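PDB 3JPZ: lombricine kinase from Urechis caupo, which catalyses the reversible transfer of a phosphoryl group from ATP to the guanidino group of lombricine, as a member of the phosphagen kinase family. Local coordinates for residues A148-L156 and R239-Q250; R23-L33 and V71-E82. One frame throughout, in Å; residues are numbered along the deposited sequence. Where two conformers were deposited one is given.

From the N terminus, contact 2 comes first: residues 23-33 run through the end of helix 20-24 and into helix 27-33, and the chain then travels 37 residues, partly helical and without strand, before 71-82 returns against them. That loop is closed before contact 1 begins, so the two follow in series, neither nested nor crossed. Contact 1 joins the turn after helix 135-149 to helix 233-252 across 82 residues that include several strands of the large antiparallel sheet. Contact 2 ties helices 20-24 and 27-33 to helix 73-83 within the small helical N-terminal domain, and contact 1 packs helix and turn of the catalytic domain; their centres lie about 38 Å apart.

Contact 1: residues A148-L156 and R239-Q250; sequences ALAGLSGDL and RFGRGLNAIAEQ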
loop_
_atom_site.group_PDB
_atom_site.type_symbol
_atom_site.label_atom_id
_atom_site.label_comp_id
_atom_site.label_asym_id
_atom_site.label_seq_id
_atom_site.Cartn_x
_atom_site.Cartn_y
_atom_site.Cartn_z
ATOM N N ALA A 148 -26.114 -16.566 -0.025
ATOM C CA ALA A 148 -26.578 -17.092 -1.300
ATOM C C ALA A 148 -25.983 -18.479 -1.525
ATOM O O ALA A 148 -26.626 -19.366 -2.091
ATOM C CB ALA A 148 -26.184 -16.164 -2.422
ATOM N N LEU A 149 -24.751 -18.657 -1.066
ATOM C CA LEU A 149 -24.050 -19.927 -1.196
ATOM C C LEU A 149 -24.685 -20.976 -0.308
ATOM O O LEU A 149 -24.703 -22.156 -0.644
ATOM C CB LEU A 149 -22.586 -19.766 -0.796
ATOM C CG LEU A 149 -21.634 -19.181 -1.842
ATOM C CD1 LEU A 149 -20.297 -18.902 -1.191
ATOM C CD2 LEU A 149 -21.481 -20.122 -3.037
ATOM N N ALA A 150 -25.199 -20.537 0.833
ATOM C CA ALA A 150 -25.777 -21.444 1.811
ATOM C C ALA A 150 -27.050 -22.091 1.282
ATOM O O ALA A 150 -27.551 -23.045 1.869
ATOM C CB ALA A 150 -26.060 -20.701 3.108
ATOM N N GLY A 151 -27.566 -21.560 0.178
ATOM C CA GLY A 151 -28.776 -22.076 -0.435
ATOM C C GLY A 151 -28.504 -23.029 -1.581
ATOM O O GLY A 151 -29.428 -23.513 -2.225
ATOM N N LEU A 152 -27.230 -23.289 -1.848
ATOM C CA LEU A 152 -26.862 -24.318 -2.808
ATOM C C LEU A 152 -27.005 -25.676 -2.143
ATOM O O LEU A 152 -26.842 -25.804 -0.930
ATOM C CB LEU A 152 -25.418 -24.134 -3.287
ATOM C CG LEU A 152 -25.070 -22.786 -3.913
ATOM C CD1 LEU A 152 -23.702 -22.852 -4.578
ATOM C CD2 LEU A 152 -26.129 -22.373 -4.912
ATOM N N SER A 153 -27.311 -26.693 -2.939
ATOM C CA SER A 153 -27.371 -28.058 -2.433
ATOM C C SER A 153 -26.728 -28.996 -3.442
ATOM O O SER A 153 -26.023 -28.551 -4.346
ATOM C CB SER A 153 -28.819 -28.476 -2.170
ATOM O OG SER A 153 -29.523 -28.666 -3.384
ATOM N N GLY A 154 -26.976 -30.291 -3.289
ATOM C CA GLY A 154 -26.426 -31.278 -4.198
ATOM C C GLY A 154 -24.913 -31.281 -4.189
ATOM O O GLY A 154 -24.290 -31.255 -3.127
ATOM N N ASP A 155 -24.313 -31.318 -5.375
ATOM C CA ASP A 155 -22.859 -31.340 -5.479
ATOM C C ASP A 155 -22.273 -29.941 -5.289
ATOM O O ASP A 155 -21.061 -29.758 -5.356
ATOM C CB ASP A 155 -22.417 -31.910 -6.826
ATOM C CG ASP A 155 -22.656 -30.955 -7.960
ATOM O OD1 ASP A 155 -23.715 -30.295 -7.955
ATOM O OD2 ASP A 155 -21.786 -30.860 -8.847
ATOM N N LEU A 156 -23.136 -28.956 -5.061
ATOM C CA LEU A 156 -22.679 -27.600 -4.763
ATOM C C LEU A 156 -22.839 -27.283 -3.284
ATOM O O LEU A 156 -22.651 -26.147 -2.864
ATOM C CB LEU A 156 -23.430 -26.569 -5.605
ATOM C CG LEU A 156 -23.178 -26.633 -7.116
ATOM C CD1 LEU A 156 -23.890 -25.488 -7.823
ATOM C CD2 LEU A 156 -21.691 -26.603 -7.423
ATOM N N ARG A 239 -20.601 -27.435 -14.595
ATOM C CA ARG A 239 -20.705 -27.093 -13.185
ATOM C C ARG A 239 -20.491 -25.597 -13.026
ATOM O O ARG A 239 -21.171 -24.936 -12.261
ATOM C CB ARG A 239 -19.664 -27.879 -12.382
ATOM C CG ARG A 239 -19.461 -27.407 -10.950
ATOM C CD ARG A 239 -18.623 -28.405 -10.157
ATOM N NE ARG A 239 -19.306 -29.687 -10.010
ATOM C CZ ARG A 239 -18.967 -30.802 -10.650
ATOM N NH1 ARG A 239 -17.933 -30.812 -11.485
ATOM N NH2 ARG A 239 -19.660 -31.914 -10.445
ATOM N N PHE A 240 -19.528 -25.079 -13.771
ATOM C CA PHE A 240 -19.208 -23.666 -13.775
ATOM C C PHE A 240 -20.457 -22.804 -13.991
ATOM O O PHE A 240 -20.785 -21.948 -13.173
ATOM C CB PHE A 240 -18.188 -23.435 -14.891
ATOM C CG PHE A 240 -17.731 -22.024 -15.034
ATOM C CD1 PHE A 240 -16.742 -21.509 -14.207
ATOM C CD2 PHE A 240 -18.249 -21.221 -16.038
ATOM C CE1 PHE A 240 -16.297 -20.203 -14.363
ATOM C CE2 PHE A 240 -17.810 -19.927 -16.197
ATOM C CZ PHE A 240 -16.829 -19.414 -15.353
ATOM N N GLY A 241 -21.151 -23.038 -15.098
ATOM C CA GLY A 241 -22.326 -22.260 -15.441
ATOM C C GLY A 241 -23.504 -22.573 -14.539
ATOM O O GLY A 241 -24.291 -21.696 -14.204
ATOM N N ARG A 242 -23.631 -23.835 -14.155
ATOM C CA ARG A 242 -24.690 -24.242 -13.246
ATOM C C ARG A 242 -24.528 -23.515 -11.914
ATOM O O ARG A 242 -25.493 -23.003 -11.348
ATOM C CB ARG A 242 -24.649 -25.756 -13.038
ATOM C CG ARG A 242 -25.648 -26.266 -12.012
ATOM C CD ARG A 242 -25.966 -27.737 -12.243
ATOM N NE ARG A 242 -24.759 -28.558 -12.303
ATOM C CZ ARG A 242 -24.068 -28.946 -11.238
ATOM N NH1 ARG A 242 -24.458 -28.578 -10.027
ATOM N NH2 ARG A 242 -22.984 -29.696 -11.385
ATOM N N GLY A 243 -23.295 -23.458 -11.427
ATOM C CA GLY A 243 -22.998 -22.798 -10.171
ATOM C C GLY A 243 -23.213 -21.297 -10.243
ATOM O O GLY A 243 -23.775 -20.693 -9.332
ATOM N N LEU A 244 -22.770 -20.685 -11.334
ATOM C CA LEU A 244 -22.857 -19.243 -11.453
ATOM C C LEU A 244 -24.317 -18.820 -11.444
ATOM O O LEU A 244 -24.707 -17.937 -10.683
ATOM C CB LEU A 244 -22.174 -18.769 -12.730
ATOM C CG LEU A 244 -20.657 -18.581 -12.623
ATOM C CD1 LEU A 244 -20.034 -18.487 -14.005
ATOM C CD2 LEU A 244 -20.313 -17.355 -11.789
ATOM N N ASN A 245 -25.118 -19.477 -12.280
ATOM C CA ASN A 245 -26.542 -19.170 -12.397
ATOM C C ASN A 245 -27.279 -19.428 -11.089
ATOM O O ASN A 245 -28.208 -18.703 -10.732
ATOM C CB ASN A 245 -27.178 -19.997 -13.521
ATOM C CG ASN A 245 -26.780 -19.511 -14.914
ATOM O OD1 ASN A 245 -26.340 -18.379 -15.091
ATOM N ND2 ASN A 245 -26.950 -20.371 -15.909
ATOM N N ALA A 246 -26.859 -20.468 -10.381
ATOM C CA ALA A 246 -27.519 -20.877 -9.151
ATOM C C ALA A 246 -27.246 -19.870 -8.037
ATOM O O ALA A 246 -28.128 -19.521 -7.256
ATOM C CB ALA A 246 -27.049 -22.263 -8.748
ATOM N N ILE A 247 -26.006 -19.406 -7.977
ATOM C CA ILE A 247 -25.598 -18.415 -7.001
ATOM C C ILE A 247 -26.371 -17.134 -7.234
ATOM O O ILE A 247 -26.806 -16.474 -6.290
ATOM C CB ILE A 247 -24.094 -18.123 -7.138
ATOM C CG1 ILE A 247 -23.277 -19.321 -6.650
ATOM C CG2 ILE A 247 -23.711 -16.865 -6.365
ATOM C CD1 ILE A 247 -21.802 -19.241 -7.024
ATOM N N ALA A 248 -26.535 -16.788 -8.505
ATOM C CA ALA A 248 -27.266 -15.594 -8.884
ATOM C C ALA A 248 -28.726 -15.717 -8.455
ATOM O O ALA A 248 -29.311 -14.760 -7.960
ATOM C CB ALA A 248 -27.181 -15.377 -10.383
ATOM N N GLU A 249 -29.307 -16.898 -8.644
ATOM C CA GLU A 249 -30.728 -17.081 -8.380
ATOM C C GLU A 249 -30.989 -16.867 -6.900
ATOM O O GLU A 249 -31.973 -16.237 -6.514
ATOM C CB GLU A 249 -31.196 -18.475 -8.796
ATOM C CG GLU A 249 -32.609 -18.509 -9.352
ATOM C CD GLU A 249 -33.158 -19.917 -9.473
ATOM O OE1 GLU A 249 -32.358 -20.877 -9.481
ATOM O OE2 GLU A 249 -34.395 -20.065 -9.558
ATOM N N GLN A 250 -30.098 -17.396 -6.070
ATOM C CA GLN A 250 -30.166 -17.148 -4.638
ATOM C C GLN A 250 -30.032 -15.658 -4.364
ATOM O O GLN A 250 -30.729 -15.106 -3.515
ATOM C CB GLN A 250 -29.067 -17.918 -3.914
ATOM C CG GLN A 250 -29.235 -19.418 -3.989
ATOM C CD GLN A 250 -30.598 -19.876 -3.491
ATOM O OE1 GLN A 250 -31.172 -19.278 -2.582
ATOM N NE2 GLN A 250 -31.118 -20.941 -4.085
#
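Asp155 turns its CG between its own backbone N and carbonyl carbon (chi1 73°), aiming the carboxylate at two arginines three residues apart, Arg239 and Arg242, whose chains both bend at chi3 to meet it. The result is a salt-bridge network joining the turn after helix 135-149 to helix 233-252, which packs beside the antiparallel sheet of the phosphagen kinase catalytic domain. Arg242 comes end-on, with NH1 on OD1 of Asp155 at 2.8 Å and NH2 on OD2 in a straighter bond (166°). In the conformer given, Arg239 comes side-on and gives both NE and NH2 to OD2 alone, nearly along the C-O axis, its guanidinium turned 61° from the carboxylate. Three N-H groups then share one oxygen, an environment that would be expected to stabilise the charged carboxylate. Glu238 forms a salt bridge with NE of Arg242, and Gln228 accepts from NH1 of Arg239.

Further along the helix, toward Gln250, the packing is mostly apolar. Leu156 lays CD1 against the bare CA of Gly243, 3.7 Å away, while its CG touches NH1 of Arg242. Leu152 spreads its two branches, CD2 to Ala246 CB and CD1 to Ile247 CG1, and Leu149 lies alongside Ile247. Where the backbones draw closest, Ala148 CB meets Gln250 CB at 3.7 Å, and CG of Gln250 rests 3.2 Å from Ala148 O.

Contact 2: residues R23-L33 and V71-E82; sequences RHLNFEMYQRL and VFKELFDAVINE
The imidazole of His24 has the carbonyl O of Ala78 over one face, offset toward the rim, and the carboxylate of Glu82 at its edge, where NE2 bonds OE1 at 2.6 Å with ring and carboxylate planes 80° apart. Glu82 is shared: NH2 of Arg23 reaches its OE2 from above the carboxylate plane, at 3.0 Å, and a water links NE of Arg23 to OE1 of Glu82. At the far end of the contact the Arg32 guanidinium lies with one face over Met29 CA and receives Glu74 at its edge, side-on, NE to OE2 (2.9 Å) and NH2 to OE1. The Phe72 ring carries Val71 CG1 over its centre and Leu33 O at its edge.

Between the Glu82 and Glu74 pairs, helices 27-33 and 73-82 of the N-terminal domain pack at 139°, with axes 10.6 Å apart. Met29, its CG anti to the backbone N (chi1 175°), runs out to set SD 3.8 Å from Leu75 CD1, and slides past Glu74 in the opposite direction. Leu33 CD1 packs against Leu75 CB, and Leu25 CD1 reaches Leu75 CD2; helix 44-53 closes over this cluster through Val44 and Ile48. Asn26 caps helix 27-33, its OD1 taking Met29 N. Leucines and methionine thus fill the middle, while charge pairing ties the end of helix 20-24 to helix 73-82 through Glu82 and joins helices 27-33 and 73-82 through Arg32 and Glu74.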
loop_
_atom_site.group_PDB
_atom_site.type_symbol
_atom_site.label_atom_id
_atom_site.label_comp_id
_atom_site.label_asym_id
_atom_site.label_seq_id
_atom_site.Cartn_x
_atom_site.Cartn_y
_atom_site.Cartn_z
ATOM N N ARG A 23 -0.272 6.540 -21.743
ATOM C CA ARG A 23 -0.207 6.786 -23.179
ATOM C C ARG A 23 -1.533 7.296 -23.720
ATOM O O ARG A 23 -1.601 7.740 -24.865
ATOM C CB ARG A 23 0.203 5.524 -23.925
ATOM C CG ARG A 23 1.702 5.273 -23.898
ATOM C CD ARG A 23 2.088 4.171 -24.864
ATOM N NE ARG A 23 1.428 2.906 -24.556
ATOM C CZ ARG A 23 1.851 2.035 -23.641
ATOM N NH1 ARG A 23 2.938 2.291 -22.926
ATOM N NH2 ARG A 23 1.184 0.906 -23.437
ATOM N N HIS A 24 -2.576 7.231 -22.897
ATOM C CA HIS A 24 -3.906 7.691 -23.301
ATOM C C HIS A 24 -4.419 8.868 -22.474
ATOM O O HIS A 24 -5.272 9.628 -22.932
ATOM C CB HIS A 24 -4.904 6.536 -23.235
ATOM C CG HIS A 24 -4.587 5.415 -24.176
ATOM N ND1 HIS A 24 -4.792 5.506 -25.537
ATOM C CD2 HIS A 24 -4.074 4.182 -23.955
ATOM C CE1 HIS A 24 -4.419 4.379 -26.114
ATOM N NE2 HIS A 24 -3.982 3.557 -25.177
ATOM N N LEU A 25 -3.889 9.031 -21.266
ATOM C CA LEU A 25 -4.364 10.069 -20.359
ATOM C C LEU A 25 -3.508 11.317 -20.507
ATOM O O LEU A 25 -2.632 11.577 -19.691
ATOM C CB LEU A 25 -4.325 9.588 -18.904
ATOM C CG LEU A 25 -4.882 10.588 -17.887
ATOM C CD1 LEU A 25 -6.348 10.897 -18.166
ATOM C CD2 LEU A 25 -4.707 10.072 -16.475
ATOM N N ASN A 26 -3.753 12.072 -21.571
ATOM C CA ASN A 26 -3.084 13.345 -21.771
ATOM C C ASN A 26 -3.764 14.385 -20.901
ATOM O O ASN A 26 -4.855 14.141 -20.389
ATOM C CB ASN A 26 -3.125 13.747 -23.244
ATOM C CG ASN A 26 -4.534 13.820 -23.792
ATOM O OD1 ASN A 26 -5.467 14.210 -23.095
ATOM N ND2 ASN A 26 -4.693 13.448 -25.052
ATOM N N PHE A 27 -3.128 15.540 -20.729
ATOM C CA PHE A 27 -3.609 16.523 -19.766
ATOM C C PHE A 27 -5.058 16.929 -19.991
ATOM O O PHE A 27 -5.768 17.305 -19.057
ATOM C CB PHE A 27 -2.770 17.792 -19.799
ATOM C CG PHE A 27 -3.327 18.874 -18.926
ATOM C CD1 PHE A 27 -3.278 18.752 -17.545
ATOM C CD2 PHE A 27 -3.951 19.981 -19.478
ATOM C CE1 PHE A 27 -3.812 19.719 -16.736
ATOM C CE2 PHE A 27 -4.485 20.959 -18.671
ATOM C CZ PHE A 27 -4.417 20.830 -17.300
ATOM N N GLU A 28 -5.475 16.871 -21.244
ATOM C CA GLU A 28 -6.778 17.368 -21.654
ATOM C C GLU A 28 -7.875 16.431 -21.168
ATOM O O GLU A 28 -8.866 16.864 -20.580
ATOM C CB GLU A 28 -6.813 17.504 -23.173
ATOM C CG GLU A 28 -5.914 18.620 -23.716
ATOM C CD GLU A 28 -4.426 18.308 -23.608
ATOM O OE1 GLU A 28 -4.037 17.122 -23.716
ATOM O OE2 GLU A 28 -3.637 19.259 -23.424
ATOM N N MET A 29 -7.692 15.141 -21.420
ATOM C CA MET A 29 -8.570 14.127 -20.865
ATOM C C MET A 29 -8.571 14.245 -19.345
ATOM O O MET A 29 -9.626 14.261 -18.715
ATOM C CB MET A 29 -8.094 12.738 -21.280
ATOM C CG MET A 29 -8.874 11.602 -20.651
ATOM S SD MET A 29 -8.287 9.997 -21.198
ATOM C CE MET A 29 -8.392 10.182 -22.973
ATOM N N TYR A 30 -7.379 14.335 -18.765
ATOM C CA TYR A 30 -7.243 14.459 -17.320
ATOM C C TYR A 30 -8.082 15.615 -16.806
ATOM O O TYR A 30 -8.769 15.490 -15.798
ATOM C CB TYR A 30 -5.784 14.670 -16.926
ATOM C CG TYR A 30 -5.563 14.635 -15.435
ATOM C CD1 TYR A 30 -5.684 13.444 -14.728
ATOM C CD2 TYR A 30 -5.230 15.786 -14.730
ATOM C CE1 TYR A 30 -5.481 13.402 -13.367
ATOM C CE2 TYR A 30 -5.030 15.750 -13.355
ATOM C CZ TYR A 30 -5.155 14.560 -12.684
ATOM O OH TYR A 30 -4.964 14.511 -11.324
ATOM N N GLN A 31 -8.033 16.734 -17.518
ATOM C CA GLN A 31 -8.731 17.943 -17.109
ATOM C C GLN A 31 -10.239 17.726 -17.175
ATOM O O GLN A 31 -10.979 18.153 -16.291
ATOM C CB GLN A 31 -8.313 19.104 -18.013
ATOM C CG GLN A 31 -8.643 20.489 -17.482
ATOM C CD GLN A 31 -8.065 21.587 -18.359
ATOM O OE1 GLN A 31 -8.092 21.494 -19.586
ATOM N NE2 GLN A 31 -7.535 22.631 -17.733
ATOM N N ARG A 32 -10.687 17.052 -18.225
ATOM C CA ARG A 32 -12.101 16.753 -18.396
ATOM C C ARG A 32 -12.622 15.903 -17.254
ATOM O O ARG A 32 -13.733 16.112 -16.768
ATOM C CB ARG A 32 -12.326 15.999 -19.701
ATOM C CG ARG A 32 -12.293 16.862 -20.939
ATOM C CD ARG A 32 -12.869 16.119 -22.138
ATOM N NE ARG A 32 -11.940 15.116 -22.649
ATOM C CZ ARG A 32 -10.917 15.379 -23.454
ATOM N NH1 ARG A 32 -10.682 16.618 -23.852
ATOM N NH2 ARG A 32 -10.128 14.397 -23.867
ATOM N N LEU A 33 -11.807 14.940 -16.836
ATOM C CA LEU A 33 -12.219 13.939 -15.863
ATOM C C LEU A 33 -11.965 14.404 -14.441
ATOM O O LEU A 33 -12.557 13.886 -13.493
ATOM C CB LEU A 33 -11.475 12.628 -16.137
ATOM C CG LEU A 33 -11.712 12.163 -17.568
ATOM C CD1 LEU A 33 -10.804 10.996 -17.951
ATOM C CD2 LEU A 33 -13.169 11.787 -17.727
ATOM N N VAL A 71 -18.487 7.124 -15.859
ATOM C CA VAL A 71 -18.063 8.467 -15.468
ATOM C C VAL A 71 -16.691 8.799 -16.052
ATOM O O VAL A 71 -16.446 9.923 -16.489
ATOM C CB VAL A 71 -18.044 8.636 -13.936
ATOM C CG1 VAL A 71 -17.335 9.930 -13.541
ATOM C CG2 VAL A 71 -19.456 8.622 -13.399
ATOM N N PHE A 72 -15.803 7.815 -16.062
ATOM C CA PHE A 72 -14.499 7.957 -16.700
ATOM C C PHE A 72 -14.457 7.095 -17.945
ATOM O O PHE A 72 -13.434 6.502 -18.281
ATOM C CB PHE A 72 -13.413 7.578 -15.707
ATOM C CG PHE A 72 -13.595 8.233 -14.375
ATOM C CD1 PHE A 72 -13.417 9.598 -14.241
ATOM C CD2 PHE A 72 -14.004 7.501 -13.274
ATOM C CE1 PHE A 72 -13.610 10.213 -13.025
ATOM C CE2 PHE A 72 -14.194 8.114 -12.054
ATOM C CZ PHE A 72 -13.998 9.467 -11.930
ATOM N N LYS A 73 -15.596 7.050 -18.629
ATOM C CA LYS A 73 -15.777 6.230 -19.819
ATOM C C LYS A 73 -14.666 6.405 -20.843
ATOM O O LYS A 73 -14.177 5.428 -21.401
ATOM C CB LYS A 73 -17.121 6.543 -20.472
ATOM C CG LYS A 73 -17.466 5.636 -21.638
ATOM C CD LYS A 73 -18.915 5.800 -22.050
ATOM C CE LYS A 73 -19.475 4.509 -22.624
ATOM N NZ LYS A 73 -18.529 3.874 -23.577
ATOM N N GLU A 74 -14.269 7.643 -21.098
ATOM C CA GLU A 74 -13.335 7.905 -22.184
ATOM C C GLU A 74 -11.938 7.392 -21.853
ATOM O O GLU A 74 -11.141 7.123 -22.754
ATOM C CB GLU A 74 -13.290 9.395 -22.508
ATOM C CG GLU A 74 -12.276 10.191 -21.714
ATOM C CD GLU A 74 -12.152 11.606 -22.231
ATOM O OE1 GLU A 74 -11.824 11.777 -23.424
ATOM O OE2 GLU A 74 -12.400 12.542 -21.446
ATOM N N LEU A 75 -11.650 7.251 -20.563
ATOM C CA LEU A 75 -10.365 6.724 -20.134
ATOM C C LEU A 75 -10.374 5.204 -20.148
ATOM O O LEU A 75 -9.435 4.563 -20.632
ATOM C CB LEU A 75 -10.004 7.246 -18.737
ATOM C CG LEU A 75 -8.672 6.753 -18.171
ATOM C CD1 LEU A 75 -7.539 6.872 -19.193
ATOM C CD2 LEU A 75 -8.336 7.512 -16.900
ATOM N N PHE A 76 -11.433 4.616 -19.606
ATOM C CA PHE A 76 -11.560 3.175 -19.640
ATOM C C PHE A 76 -11.654 2.696 -21.071
ATOM O O PHE A 76 -11.054 1.696 -21.425
ATOM C CB PHE A 76 -12.766 2.710 -18.831
ATOM C CG PHE A 76 -12.521 2.717 -17.360
ATOM C CD1 PHE A 76 -12.117 1.565 -16.707
ATOM C CD2 PHE A 76 -12.644 3.883 -16.636
ATOM C CE1 PHE A 76 -11.880 1.576 -15.366
ATOM C CE2 PHE A 76 -12.395 3.896 -15.288
ATOM C CZ PHE A 76 -12.013 2.749 -14.652
ATOM N N ASP A 77 -12.377 3.424 -21.908
ATOM C CA ASP A 77 -12.585 2.960 -23.272
ATOM C C ASP A 77 -11.263 2.927 -24.036
ATOM O O ASP A 77 -10.998 2.000 -24.792
ATOM C CB ASP A 77 -13.620 3.816 -23.987
ATOM C CG ASP A 77 -15.040 3.405 -23.653
ATOM O OD1 ASP A 77 -15.227 2.626 -22.696
ATOM O OD2 ASP A 77 -15.968 3.850 -24.358
ATOM N N ALA A 78 -10.418 3.924 -23.824
ATOM C CA ALA A 78 -9.147 3.964 -24.533
ATOM C C ALA A 78 -8.245 2.830 -24.060
ATOM O O ALA A 78 -7.562 2.181 -24.855
ATOM C CB ALA A 78 -8.468 5.302 -24.331
ATOM N N VAL A 79 -8.244 2.593 -22.756
ATOM C CA VAL A 79 -7.383 1.583 -22.178
ATOM C C VAL A 79 -7.855 0.195 -22.613
ATOM O O VAL A 79 -7.059 -0.623 -23.058
ATOM C CB VAL A 79 -7.332 1.703 -20.634
ATOM C CG1 VAL A 79 -6.886 0.417 -20.010
ATOM C CG2 VAL A 79 -6.409 2.843 -20.224
ATOM N N ILE A 80 -9.156 -0.049 -22.492
ATOM C CA ILE A 80 -9.769 -1.295 -22.928
ATOM C C ILE A 80 -9.417 -1.625 -24.375
ATOM O O ILE A 80 -9.189 -2.786 -24.723
ATOM C CB ILE A 80 -11.312 -1.219 -22.821
ATOM C CG1 ILE A 80 -11.749 -1.183 -21.359
ATOM C CG2 ILE A 80 -11.957 -2.399 -23.521
ATOM C CD1 ILE A 80 -13.215 -0.789 -21.164
ATOM N N ASN A 81 -9.397 -0.606 -25.222
ATOM C CA ASN A 81 -9.165 -0.810 -26.654
ATOM C C ASN A 81 -7.729 -1.234 -26.947
ATOM O O ASN A 81 -7.462 -1.908 -27.943
ATOM C CB ASN A 81 -9.496 0.461 -27.426
ATOM C CG ASN A 81 -9.283 0.312 -28.926
ATOM O OD1 ASN A 81 -9.854 -0.568 -29.568
ATOM N ND2 ASN A 81 -8.467 1.187 -29.489
ATOM N N GLU A 82 -6.798 -0.830 -26.094
ATOM C CA GLU A 82 -5.415 -1.251 -26.267
ATOM C C GLU A 82 -5.221 -2.631 -25.670
ATOM O O GLU A 82 -4.676 -3.522 -26.307
ATOM C CB GLU A 82 -4.449 -0.275 -25.605
ATOM C CG GLU A 82 -3.000 -0.753 -25.655
ATOM C CD GLU A 82 -2.007 0.360 -25.401
ATOM O OE1 GLU A 82 -2.441 1.483 -25.090
ATOM O OE2 GLU A 82 -0.791 0.116 -25.518
HETATM O O HOH W 1 -0.929 3.215 -26.806
#